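Side-chain contacts in ProQ/FinO domain-containing protein (Neisseria meningitidis, PDB 3MW6), which probably binds RNA, acting as a FinO-like RNA chaperone of the ProQ/FinO family: residues Gly88-Leu93 with Pro103-Ile108; Arg43-Ala48 with Leu93-Lys98; Val18-Met21 with Lys25-Glu28; His33-Tyr38 with Ala72-Arg77. All blocks are in the same frame, centred on the assembly; numbering follows the deposited sequence. Where two conformers were deposited one is given.

Followed from the N terminus, the chain first closes interaction 3, a short turn joining helix 9-19 to helix 23-37. Helix 23-37 then runs on to interaction 4, where its last turns meet the end of helix 64-76 and close a longer loop that contains helices 39-42 and 51-58. From inside that loop, segment 43-48 reaches forward to 93-98 in interaction 2, so interactions 2 and 4 cross along the sequence and touch through Phe44 and His74. Interaction 1 crosses interaction 2 in turn, sharing Leu93 and the two-stranded sheet, and carries the tie to helix 103-110. Interactions 1 and 3 lie about 32 Å apart between centres.

Interaction 1 (Gly88-Leu93 with Pro103-Ile108)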
loop_
_atom_site.group_PDB
_atom_site.type_symbol
_atom_site.label_atom_id
_atom_site.label_comp_id
_atom_site.label_asym_id
_atom_site.label_seq_id
_atom_site.Cartn_x
_atom_site.Cartn_y
_atom_site.Cartn_z
ATOM N N GLY A 88 -4.893 7.601 7.567
ATOM C CA GLY A 88 -6.281 7.474 8.007
ATOM C C GLY A 88 -6.940 6.231 7.436
ATOM O O GLY A 88 -6.249 5.275 7.091
ATOM N N LYS A 89 -8.266 6.255 7.303
ATOM C CA LYS A 89 -9.050 5.060 6.968
ATOM C C LYS A 89 -8.936 4.625 5.514
ATOM O O LYS A 89 -8.671 5.430 4.624
ATOM C CB LYS A 89 -10.534 5.304 7.275
ATOM C CG LYS A 89 -10.855 5.474 8.749
ATOM C CD LYS A 89 -10.926 4.118 9.390
ATOM C CE LYS A 89 -11.336 4.212 10.838
ATOM N NZ LYS A 89 -11.490 2.845 11.402
ATOM N N ARG A 90 -9.152 3.340 5.277
ATOM C CA ARG A 90 -9.349 2.852 3.926
ATOM C C ARG A 90 -10.839 2.707 3.619
ATOM O O ARG A 90 -11.662 2.573 4.527
ATOM C CB ARG A 90 -8.634 1.521 3.734
ATOM C CG ARG A 90 -7.133 1.614 3.859
ATOM C CD ARG A 90 -6.457 0.236 3.669
ATOM N NE ARG A 90 -5.014 0.412 3.697
ATOM C CZ ARG A 90 -4.277 0.597 2.611
ATOM N NH1 ARG A 90 -4.843 0.611 1.413
ATOM N NH2 ARG A 90 -2.978 0.778 2.721
ATOM N N PHE A 91 -11.178 2.726 2.334
ATOM C CA PHE A 91 -12.569 2.786 1.900
ATOM C C PHE A 91 -12.898 1.654 0.928
ATOM O O PHE A 91 -12.079 1.325 0.069
ATOM C CB PHE A 91 -12.835 4.135 1.221
ATOM C CG PHE A 91 -12.772 5.306 2.154
ATOM C CD1 PHE A 91 -13.930 5.955 2.554
ATOM C CD2 PHE A 91 -11.549 5.757 2.643
ATOM C CE1 PHE A 91 -13.883 7.033 3.428
ATOM C CE2 PHE A 91 -11.486 6.826 3.514
ATOM C CZ PHE A 91 -12.663 7.479 3.905
ATOM N N ASP A 92 -14.090 1.061 1.051
ATOM C CA ASP A 92 -14.511 0.004 0.119
ATOM C C ASP A 92 -15.215 0.609 -1.093
ATOM O O ASP A 92 -15.281 1.839 -1.210
ATOM C CB ASP A 92 -15.365 -1.072 0.806
ATOM C CG ASP A 92 -16.685 -0.535 1.343
ATOM O OD1 ASP A 92 -17.253 -1.189 2.249
ATOM O OD2 ASP A 92 -17.148 0.538 0.883
ATOM N N LEU A 93 -15.702 -0.231 -2.004
ATOM C CA LEU A 93 -16.367 0.262 -3.220
ATOM C C LEU A 93 -17.553 1.165 -2.935
ATOM O O LEU A 93 -17.937 1.967 -3.784
ATOM C CB LEU A 93 -16.832 -0.889 -4.119
ATOM C CG LEU A 93 -15.715 -1.545 -4.914
ATOM C CD1 LEU A 93 -16.273 -2.537 -5.949
ATOM C CD2 LEU A 93 -14.871 -0.471 -5.589
ATOM N N PRO A 103 0.793 2.446 10.181
ATOM C CA PRO A 103 1.966 3.329 10.269
ATOM C C PRO A 103 3.065 2.950 9.282
ATOM O O PRO A 103 3.661 3.850 8.691
ATOM C CB PRO A 103 2.429 3.164 11.719
ATOM C CG PRO A 103 1.175 2.779 12.462
ATOM C CD PRO A 103 0.390 1.910 11.494
ATOM N N GLU A 104 3.304 1.655 9.067
ATOM C CA GLU A 104 4.355 1.240 8.135
ATOM C C GLU A 104 4.040 1.624 6.690
ATOM O O GLU A 104 4.907 2.134 5.978
ATOM C CB GLU A 104 4.667 -0.277 8.257
ATOM C CG GLU A 104 5.269 -0.893 6.983
ATOM C CD GLU A 104 5.312 -2.444 6.995
ATOM O OE1 GLU A 104 5.849 -3.037 7.951
ATOM O OE2 GLU A 104 4.823 -3.066 6.034
ATOM N N GLU A 105 2.817 1.377 6.235
ATOM C CA GLU A 105 2.472 1.752 4.867
ATOM C C GLU A 105 2.614 3.270 4.734
ATOM O O GLU A 105 3.109 3.784 3.732
ATOM C CB GLU A 105 1.047 1.325 4.516
ATOM C CG GLU A 105 0.780 -0.167 4.715
ATOM C CD GLU A 105 -0.720 -0.544 4.725
ATOM O OE1 GLU A 105 -1.574 0.304 5.063
ATOM O OE2 GLU A 105 -1.047 -1.712 4.412
ATOM N N GLN A 106 2.185 3.987 5.760
ATOM C CA GLN A 106 2.189 5.452 5.712
ATOM C C GLN A 106 3.617 6.004 5.613
ATOM O O GLN A 106 3.878 6.892 4.798
ATOM C CB GLN A 106 1.457 6.027 6.935
ATOM C CG GLN A 106 1.337 7.538 6.943
ATOM C CD GLN A 106 0.433 8.032 8.055
ATOM O OE1 GLN A 106 0.320 7.398 9.120
ATOM N NE2 GLN A 106 -0.231 9.175 7.814
ATOM N N ALA A 107 4.538 5.459 6.416
ATOM C CA ALA A 107 5.934 5.910 6.417
ATOM C C ALA A 107 6.616 5.654 5.079
ATOM O O ALA A 107 7.411 6.466 4.611
ATOM C CB ALA A 107 6.737 5.247 7.554
ATOM N N ILE A 108 6.302 4.528 4.461
ATOM C CA ILE A 108 6.925 4.179 3.197
ATOM C C ILE A 108 6.453 5.128 2.104
ATOM O O ILE A 108 7.234 5.547 1.252
ATOM C CB ILE A 108 6.621 2.723 2.807
ATOM C CG1 ILE A 108 7.472 1.762 3.640
ATOM C CG2 ILE A 108 6.871 2.485 1.325
ATOM C CD1 ILE A 108 6.879 0.353 3.723
HETATM O O HOH W 1 -3.822 -1.885 5.834
#
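Arg90 and Glu105 meet in a salt bridge between a strand and the first turn of a helix. From CB the arginine chain leaves with CG anti to the carbonyl carbon (chi1 -64°) and stays extended as far as NE, packing on Pro46 and Val101 and carrying the guanidinium across to the helix. NE donates to the carbonyl oxygen of Glu100, and Arg90 NE has a weak bond, 3.4 Å long, to a water; that water lies 3.1 Å from Glu105 OE2, to which it can donate, though it has more acceptors in reach than protons. NH1 is hydrogen-bonded to the carbonyl oxygen of Leu47. The direct link is a nearly straight bond of 2.8 Å from Arg90 NH2 to Glu105 OE1. The acceptor lies at the guanidinium edge, close to its plane, whereas the nitrogen stands well above the plane of the carboxylate; the two flat groups are 77° apart. OE1 also accepts from the backbone N of Thr102. A second acid, Glu104 of the other subunit, bridges to the same guanidinium, so the buried charge is probably balanced from both chains. Arg90 thus sits where strand 89-91, its antiparallel partner 97-100, the loop after helix 39-42 and helix 103-110 converge at the dimer interface.

Interaction 2 (Arg43-Ala48 with Leu93-Lys98); sequences RFKPLA and LNNRFK
Asn95 OD1 takes a hydrogen bond of 2.7 Å from Lys45 NZ, the shortest polar link between the two segments. The ammonium comes in at 133° to the amide C=O and is tilted 26° from the carbonyl plane. The two side chains cross at about a right angle, and the lysine lays some of its shaft against the same oxygen: Lys45 CD is 3.5 Å from Asn95 OD1. With CG anti to its carbonyl carbon (chi1 -62°) and the rest of the chain extended, Lys45 spans the gap between two backbones that are well separated here. Its positive end also takes part in a cation-pi contact with Phe91. Just before it, Phe44 has positive phi and is the C-prime residue of a Schellman motif that closes helix 39-42, with Lys45 N bonded to Val40 O. The chain leaves that helix end as an irregular segment running beside the antiparallel hairpin of strands 89-91 and 97-100, and backbone hydrogen bonds between Phe91 and both Pro46 and Ala48 hold it there. At the far end the backbones draw together, the CA atoms of Ala48 and Lys98 being 5.7 Å apart. Here no hydrogen bond crosses; the Ala48 methyl lies in van der Waals contact alongside the first three carbons of the extended Lys98 side chain, with Ala48 CB 3.9 Å from Lys98 CB and 3.6 Å from Lys98 O.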
loop_
_atom_site.group_PDB
_atom_site.type_symbol
_atom_site.label_atom_id
_atom_site.label_comp_id
_atom_site.label_asym_id
_atom_site.label_seq_id
_atom_site.Cartn_x
_atom_site.Cartn_y
_atom_site.Cartn_z
ATOM N N ARG A 43 -11.629 10.071 -6.298
ATOM C CA ARG A 43 -11.036 10.943 -5.287
ATOM C C ARG A 43 -9.761 10.381 -4.640
ATOM O O ARG A 43 -9.242 10.954 -3.692
ATOM C CB ARG A 43 -12.078 11.295 -4.225
ATOM C CG ARG A 43 -13.124 12.272 -4.727
ATOM C CD ARG A 43 -14.531 11.764 -4.487
ATOM N NE ARG A 43 -14.909 11.814 -3.076
ATOM C CZ ARG A 43 -15.991 12.429 -2.614
ATOM N NH1 ARG A 43 -16.810 13.047 -3.457
ATOM N NH2 ARG A 43 -16.255 12.419 -1.312
ATOM N N PHE A 44 -9.252 9.266 -5.165
ATOM C CA PHE A 44 -8.001 8.683 -4.672
ATOM C C PHE A 44 -7.990 8.541 -3.162
ATOM O O PHE A 44 -7.127 9.092 -2.478
ATOM C CB PHE A 44 -6.784 9.509 -5.139
ATOM C CG PHE A 44 -6.456 9.325 -6.591
ATOM C CD1 PHE A 44 -7.147 10.024 -7.566
ATOM C CD2 PHE A 44 -5.472 8.426 -6.982
ATOM C CE1 PHE A 44 -6.863 9.838 -8.913
ATOM C CE2 PHE A 44 -5.172 8.239 -8.325
ATOM C CZ PHE A 44 -5.875 8.946 -9.293
ATOM N N LYS A 45 -8.952 7.801 -2.631
ATOM C CA LYS A 45 -8.914 7.489 -1.215
ATOM C C LYS A 45 -8.158 6.185 -1.047
ATOM O O LYS A 45 -8.166 5.342 -1.939
ATOM C CB LYS A 45 -10.326 7.338 -0.667
ATOM C CG LYS A 45 -11.168 8.609 -0.764
ATOM C CD LYS A 45 -12.567 8.347 -0.261
ATOM C CE LYS A 45 -13.216 9.593 0.294
ATOM N NZ LYS A 45 -14.553 9.273 0.888
ATOM N N PRO A 46 -7.499 6.013 0.099
ATOM C CA PRO A 46 -6.869 4.723 0.369
ATOM C C PRO A 46 -7.904 3.594 0.222
ATOM O O PRO A 46 -8.977 3.685 0.808
ATOM C CB PRO A 46 -6.415 4.866 1.822
ATOM C CG PRO A 46 -6.175 6.327 2.002
ATOM C CD PRO A 46 -7.291 6.982 1.189
ATOM N N LEU A 47 -7.582 2.566 -0.561
ATOM C CA LEU A 47 -8.504 1.483 -0.875
ATOM C C LEU A 47 -8.420 0.316 0.111
ATOM O O LEU A 47 -7.332 -0.088 0.543
ATOM C CB LEU A 47 -8.238 0.970 -2.294
ATOM C CG LEU A 47 -8.424 2.044 -3.374
ATOM C CD1 LEU A 47 -7.871 1.593 -4.731
ATOM C CD2 LEU A 47 -9.911 2.423 -3.493
ATOM N N ALA A 48 -9.578 -0.232 0.460
ATOM C CA ALA A 48 -9.640 -1.363 1.374
ATOM C C ALA A 48 -8.894 -2.563 0.809
ATOM O O ALA A 48 -8.851 -2.741 -0.406
ATOM C CB ALA A 48 -11.090 -1.745 1.633
ATOM N N LEU A 93 -15.702 -0.231 -2.004
ATOM C CA LEU A 93 -16.367 0.262 -3.220
ATOM C C LEU A 93 -17.553 1.165 -2.935
ATOM O O LEU A 93 -17.937 1.967 -3.784
ATOM C CB LEU A 93 -16.832 -0.889 -4.119
ATOM C CG LEU A 93 -15.715 -1.545 -4.914
ATOM C CD1 LEU A 93 -16.273 -2.537 -5.949
ATOM C CD2 LEU A 93 -14.871 -0.471 -5.589
ATOM N N ASN A 94 -18.118 1.055 -1.735
ATOM C CA ASN A 94 -19.297 1.840 -1.368
ATOM C C ASN A 94 -18.969 3.077 -0.561
ATOM O O ASN A 94 -19.838 3.645 0.111
ATOM C CB ASN A 94 -20.285 0.975 -0.588
ATOM C CG ASN A 94 -20.871 -0.133 -1.434
ATOM O OD1 ASN A 94 -21.066 0.031 -2.641
ATOM N ND2 ASN A 94 -21.142 -1.272 -0.810
ATOM N N ASN A 95 -17.709 3.489 -0.621
ATOM C CA ASN A 95 -17.269 4.669 0.102
ATOM C C ASN A 95 -17.524 4.565 1.600
ATOM O O ASN A 95 -17.810 5.553 2.264
ATOM C CB ASN A 95 -17.908 5.926 -0.481
ATOM C CG ASN A 95 -16.893 7.018 -0.743
ATOM O OD1 ASN A 95 -15.893 7.140 -0.031
ATOM N ND2 ASN A 95 -17.134 7.814 -1.777
ATOM N N ARG A 96 -17.401 3.361 2.140
ATOM C CA ARG A 96 -17.512 3.192 3.578
ATOM C C ARG A 96 -16.177 2.782 4.180
ATOM O O ARG A 96 -15.375 2.122 3.532
ATOM C CB ARG A 96 -18.588 2.166 3.908
ATOM C CG ARG A 96 -19.968 2.598 3.429
ATOM C CD ARG A 96 -21.083 2.059 4.316
ATOM N NE ARG A 96 -22.373 2.655 3.978
ATOM C CZ ARG A 96 -23.044 3.491 4.768
ATOM N NH1 ARG A 96 -22.554 3.824 5.956
ATOM N NH2 ARG A 96 -24.216 3.983 4.377
ATOM N N PHE A 97 -15.943 3.192 5.418
ATOM C CA PHE A 97 -14.759 2.778 6.146
ATOM C C PHE A 97 -14.575 1.270 6.065
ATOM O O PHE A 97 -15.511 0.515 6.253
ATOM C CB PHE A 97 -14.850 3.213 7.610
ATOM C CG PHE A 97 -14.767 4.709 7.811
ATOM C CD1 PHE A 97 -14.238 5.530 6.827
ATOM C CD2 PHE A 97 -15.220 5.289 8.988
ATOM C CE1 PHE A 97 -14.173 6.901 7.011
ATOM C CE2 PHE A 97 -15.151 6.669 9.179
ATOM C CZ PHE A 97 -14.623 7.472 8.191
ATOM N N LYS A 98 -13.359 0.835 5.767
ATOM C CA LYS A 98 -13.006 -0.578 5.880
ATOM C C LYS A 98 -11.492 -0.735 6.036
ATOM O O LYS A 98 -10.747 -0.757 5.053
ATOM C CB LYS A 98 -13.543 -1.377 4.689
ATOM C CG LYS A 98 -13.304 -2.870 4.791
ATOM C CD LYS A 98 -14.034 -3.595 3.674
ATOM C CE LYS A 98 -13.681 -5.072 3.633
ATOM N NZ LYS A 98 -14.357 -5.748 2.482
#

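Interaction 3 (Val18-Met21 with Lys25-Glu28); sequences VQTM and KQTE
This is a contact across the short connection between two consecutive helices: the end of helix 9-19 is held against the first turn of helix 23-37 by one hydrogen bond from a side-chain amide and the aliphatic parts of two polar side chains. Thr20 and Gln26 come closest in backbone terms, their CA atoms 4.6 Å apart. Gln26 leaves its helix with CG anti to the backbone N (chi1 -174°) and remains extended, which takes its amide alongside the Thr20 main chain. There Gln26 NE2 donates to Thr20 O at 2.8 Å. The bond is bent, at 134° about the hydrogen, and the acceptor lies somewhat out of the amide plane. The other half of the amide is used as well, since OE1 accepts from the backbone N of Asp63, so the buried side chain ties the turn to the start of helix 64-76. Thr20 turns its own hydroxyl back to the carbonyl of Ala17. On the more exposed flank, Lys25 bends at its second torsion and crosses Gln19 obliquely. Lys25 CG packs 3.6 Å from Gln19 O, and further out Lys25 CE lies 4.0 Å from Gln19 NE2.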
loop_
_atom_site.group_PDB
_atom_site.type_symbol
_atom_site.label_atom_id
_atom_site.label_comp_id
_atom_site.label_asym_id
_atom_site.label_seq_id
_atom_site.Cartn_x
_atom_site.Cartn_y
_atom_site.Cartn_z
ATOM N N VAL A 18 -17.830 -6.226 -28.711
ATOM C CA VAL A 18 -16.873 -6.235 -29.816
ATOM C C VAL A 18 -15.639 -5.405 -29.476
ATOM O O VAL A 18 -14.509 -5.826 -29.713
ATOM C CB VAL A 18 -17.476 -5.652 -31.096
ATOM C CG1 VAL A 18 -16.357 -5.294 -32.092
ATOM C CG2 VAL A 18 -18.513 -6.602 -31.703
ATOM N N GLN A 19 -15.855 -4.212 -28.936
ATOM C CA GLN A 19 -14.747 -3.332 -28.569
ATOM C C GLN A 19 -13.827 -3.946 -27.511
ATOM O O GLN A 19 -12.628 -3.693 -27.517
ATOM C CB GLN A 19 -15.272 -1.979 -28.080
ATOM C CG GLN A 19 -15.539 -0.987 -29.187
ATOM C CD GLN A 19 -16.277 0.246 -28.687
ATOM O OE1 GLN A 19 -16.934 0.210 -27.644
ATOM N NE2 GLN A 19 -16.167 1.345 -29.430
ATOM N N THR A 20 -14.381 -4.750 -26.605
ATOM C CA THR A 20 -13.583 -5.303 -25.506
ATOM C C THR A 20 -12.568 -6.347 -25.972
ATOM O O THR A 20 -11.719 -6.769 -25.194
ATOM C CB THR A 20 -14.460 -5.943 -24.400
ATOM O OG1 THR A 20 -15.022 -7.156 -24.893
ATOM C CG2 THR A 20 -15.588 -5.008 -23.969
HETATM N N MSE A 21 -12.668 -6.765 -27.230
HETATM C CA MSE A 21 -11.734 -7.731 -27.806
HETATM C C MSE A 21 -10.332 -7.141 -27.919
HETATM O O MSE A 21 -9.345 -7.867 -28.025
HETATM C CB MSE A 21 -12.200 -8.188 -29.191
HETATM C CG MSE A 21 -13.514 -8.943 -29.210
HETATM SE SE MSE A 21 -13.456 -10.633 -28.250
HETATM C CE MSE A 21 -13.872 -10.072 -26.424
ATOM N N LYS A 25 -8.092 -1.289 -25.788
ATOM C CA LYS A 25 -9.399 -0.659 -25.735
ATOM C C LYS A 25 -10.174 -1.097 -24.489
ATOM O O LYS A 25 -10.781 -0.261 -23.815
ATOM C CB LYS A 25 -10.183 -0.929 -27.020
ATOM C CG LYS A 25 -11.573 -0.293 -27.053
ATOM C CD LYS A 25 -11.522 1.234 -27.044
ATOM C CE LYS A 25 -12.941 1.816 -27.071
ATOM N NZ LYS A 25 -12.979 3.293 -27.299
ATOM N N GLN A 26 -10.129 -2.389 -24.154
ATOM C CA GLN A 26 -10.765 -2.843 -22.911
ATOM C C GLN A 26 -10.193 -2.132 -21.670
ATOM O O GLN A 26 -10.925 -1.823 -20.725
ATOM C CB GLN A 26 -10.685 -4.364 -22.727
ATOM C CG GLN A 26 -11.488 -4.802 -21.500
ATOM C CD GLN A 26 -11.620 -6.306 -21.333
ATOM O OE1 GLN A 26 -11.980 -6.778 -20.250
ATOM N NE2 GLN A 26 -11.347 -7.072 -22.403
ATOM N N THR A 27 -8.887 -1.869 -21.686
ATOM C CA THR A 27 -8.213 -1.186 -20.572
ATOM C C THR A 27 -8.648 0.276 -20.381
ATOM O O THR A 27 -8.845 0.728 -19.255
ATOM C CB THR A 27 -6.688 -1.255 -20.714
ATOM O OG1 THR A 27 -6.291 -2.630 -20.786
ATOM C CG2 THR A 27 -6.011 -0.596 -19.522
ATOM N N GLU A 28 -8.799 1.014 -21.474
ATOM C CA GLU A 28 -9.350 2.353 -21.373
ATOM C C GLU A 28 -10.789 2.297 -20.865
ATOM O O GLU A 28 -11.183 3.105 -20.028
ATOM C CB GLU A 28 -9.299 3.065 -22.719
ATOM C CG GLU A 28 -7.914 3.517 -23.108
ATOM C CD GLU A 28 -7.773 3.713 -24.600
ATOM O OE1 GLU A 28 -8.796 3.591 -25.307
ATOM O OE2 GLU A 28 -6.642 3.977 -25.066
#

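Interaction 4 (His33-Tyr38 with Ala72-Arg77)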
loop_
_atom_site.group_PDB
_atom_site.type_symbol
_atom_site.label_atom_id
_atom_site.label_comp_id
_atom_site.label_asym_id
_atom_site.label_seq_id
_atom_site.Cartn_x
_atom_site.Cartn_y
_atom_site.Cartn_z
ATOM N N HIS A 33 -14.834 3.435 -16.806
ATOM C CA HIS A 33 -15.914 2.926 -15.974
ATOM C C HIS A 33 -15.628 3.197 -14.495
ATOM O O HIS A 33 -16.431 3.797 -13.797
ATOM C CB HIS A 33 -16.163 1.428 -16.204
ATOM C CG HIS A 33 -17.272 0.880 -15.359
ATOM N ND1 HIS A 33 -18.586 0.880 -15.769
ATOM C CD2 HIS A 33 -17.272 0.372 -14.104
ATOM C CE1 HIS A 33 -19.345 0.375 -14.813
ATOM N NE2 HIS A 33 -18.572 0.055 -13.792
ATOM N N ILE A 34 -14.462 2.769 -14.031
ATOM C CA ILE A 34 -14.125 2.827 -12.612
ATOM C C ILE A 34 -14.011 4.248 -12.059
ATOM O O ILE A 34 -14.530 4.542 -10.979
ATOM C CB ILE A 34 -12.822 2.035 -12.326
ATOM C CG1 ILE A 34 -13.144 0.549 -12.123
ATOM C CG2 ILE A 34 -12.102 2.599 -11.137
ATOM C CD1 ILE A 34 -11.937 -0.346 -12.274
ATOM N N TYR A 35 -13.317 5.128 -12.773
ATOM C CA TYR A 35 -13.175 6.503 -12.301
ATOM C C TYR A 35 -14.484 7.271 -12.427
ATOM O O TYR A 35 -14.685 8.262 -11.735
ATOM C CB TYR A 35 -12.077 7.251 -13.068
ATOM C CG TYR A 35 -10.681 6.874 -12.654
ATOM C CD1 TYR A 35 -9.855 6.162 -13.512
ATOM C CD2 TYR A 35 -10.189 7.224 -11.404
ATOM C CE1 TYR A 35 -8.572 5.812 -13.149
ATOM C CE2 TYR A 35 -8.904 6.878 -11.033
ATOM C CZ TYR A 35 -8.103 6.167 -11.915
ATOM O OH TYR A 35 -6.827 5.810 -11.563
ATOM N N GLY A 36 -15.357 6.811 -13.320
ATOM C CA GLY A 36 -16.640 7.455 -13.552
ATOM C C GLY A 36 -17.661 7.035 -12.514
ATOM O O GLY A 36 -18.407 7.863 -12.004
ATOM N N LYS A 37 -17.667 5.753 -12.169
ATOM C CA LYS A 37 -18.671 5.218 -11.259
ATOM C C LYS A 37 -18.310 5.281 -9.770
ATOM O O LYS A 37 -19.181 5.484 -8.929
ATOM C CB LYS A 37 -19.013 3.777 -11.635
ATOM C CG LYS A 37 -19.891 3.101 -10.600
ATOM C CD LYS A 37 -20.397 1.763 -11.087
ATOM C CE LYS A 37 -21.355 1.154 -10.080
ATOM N NZ LYS A 37 -22.091 0.007 -10.669
ATOM N N TYR A 38 -17.036 5.099 -9.438
ATOM C CA TYR A 38 -16.650 4.918 -8.038
ATOM C C TYR A 38 -15.920 6.117 -7.482
ATOM O O TYR A 38 -14.814 6.418 -7.909
ATOM C CB TYR A 38 -15.773 3.665 -7.868
ATOM C CG TYR A 38 -16.496 2.399 -8.206
ATOM C CD1 TYR A 38 -16.143 1.658 -9.320
ATOM C CD2 TYR A 38 -17.571 1.958 -7.434
ATOM C CE1 TYR A 38 -16.819 0.494 -9.648
ATOM C CE2 TYR A 38 -18.253 0.796 -7.755
ATOM C CZ TYR A 38 -17.864 0.070 -8.863
ATOM O OH TYR A 38 -18.521 -1.080 -9.206
ATOM N N ALA A 72 -3.580 -1.733 -10.700
ATOM C CA ALA A 72 -2.157 -1.582 -10.368
ATOM C C ALA A 72 -1.601 -0.261 -10.899
ATOM O O ALA A 72 -0.775 0.375 -10.243
ATOM C CB ALA A 72 -1.307 -2.787 -10.877
ATOM N N ASN A 73 -2.053 0.146 -12.082
ATOM C CA ASN A 73 -1.768 1.486 -12.600
ATOM C C ASN A 73 -2.220 2.575 -11.632
ATOM O O ASN A 73 -1.531 3.575 -11.413
ATOM C CB ASN A 73 -2.489 1.710 -13.929
ATOM C CG ASN A 73 -1.694 1.211 -15.120
ATOM O OD1 ASN A 73 -0.512 1.519 -15.257
ATOM N ND2 ASN A 73 -2.349 0.459 -16.003
ATOM N N HIS A 74 -3.401 2.383 -11.062
ATOM C CA HIS A 74 -3.971 3.393 -10.190
ATOM C C HIS A 74 -3.138 3.521 -8.917
ATOM O O HIS A 74 -2.820 4.616 -8.488
ATOM C CB HIS A 74 -5.412 3.038 -9.859
ATOM C CG HIS A 74 -6.013 3.899 -8.801
ATOM N ND1 HIS A 74 -6.708 5.056 -9.090
ATOM C CD2 HIS A 74 -6.035 3.770 -7.455
ATOM C CE1 HIS A 74 -7.132 5.599 -7.965
ATOM N NE2 HIS A 74 -6.742 4.836 -6.959
ATOM N N CYS A 75 -2.759 2.400 -8.324
ATOM C CA CYS A 75 -1.989 2.438 -7.082
ATOM C C CYS A 75 -0.539 2.882 -7.232
ATOM O O CYS A 75 0.139 3.107 -6.229
ATOM C CB CYS A 75 -2.076 1.088 -6.360
ATOM S SG CYS A 75 -3.807 0.742 -5.832
ATOM N N ARG A 76 -0.071 3.019 -8.475
ATOM C CA ARG A 76 1.302 3.457 -8.749
ATOM C C ARG A 76 1.373 4.967 -8.890
ATOM O O ARG A 76 2.451 5.559 -8.793
ATOM C CB ARG A 76 1.838 2.817 -10.031
ATOM C CG ARG A 76 2.654 1.566 -9.803
ATOM C CD ARG A 76 3.376 1.122 -11.069
ATOM N NE ARG A 76 2.805 -0.100 -11.615
ATOM C CZ ARG A 76 1.992 -0.133 -12.665
ATOM N NH1 ARG A 76 1.507 -1.289 -13.088
ATOM N NH2 ARG A 76 1.671 0.993 -13.295
ATOM N N ARG A 77 0.225 5.590 -9.136
ATOM C CA ARG A 77 0.194 7.027 -9.327
ATOM C C ARG A 77 0.619 7.756 -8.063
ATOM O O ARG A 77 0.268 7.363 -6.957
ATOM C CB ARG A 77 -1.190 7.480 -9.801
ATOM C CG ARG A 77 -1.579 6.824 -11.117
ATOM C CD ARG A 77 -2.955 7.208 -11.584
ATOM N NE ARG A 77 -3.077 8.646 -11.791
ATOM C CZ ARG A 77 -4.152 9.238 -12.306
ATOM N NH1 ARG A 77 -5.203 8.506 -12.680
ATOM N NH2 ARG A 77 -4.177 10.561 -12.450
#
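Tyr35 and His74 join two helix ends near the centre of this ProQ/FinO-family chain, where the last turns of helix 23-37 face those of helix 64-76. The CA atoms of Tyr35 and His74 are 9.9 Å apart, and the side chains bridge the distance. Tyr35 OH and His74 ND1 share a short hydrogen bond of 2.6 Å in which either could be the donor. The hydroxyl lies in the plane of the imidazole, at its edge. His74 is brought there by a first torsion that sets CG opposite the backbone N (chi1 171°). The rings themselves meet rim to rim, with planes at 44°, while Phe44 stacks on the imidazole and Phe41 meets it edge-to-face, so aromatic neighbours help fix its orientation. The phenol oxygen has a second partner: bent at its third torsion and approaching from the opposite direction, Arg77 NH1 gives Tyr35 OH a weak hydrogen bond of 3.3 Å. Close by, on the helix 64-76 side alone, Arg76 curls back over its own turn, and Ala72 O sits over the centre of one face of its guanidinium. The edge of that group is used too: Arg76 NH2 donates to Asn73 OD1 at 3.0 Å, the oxygen lying in the guanidinium plane.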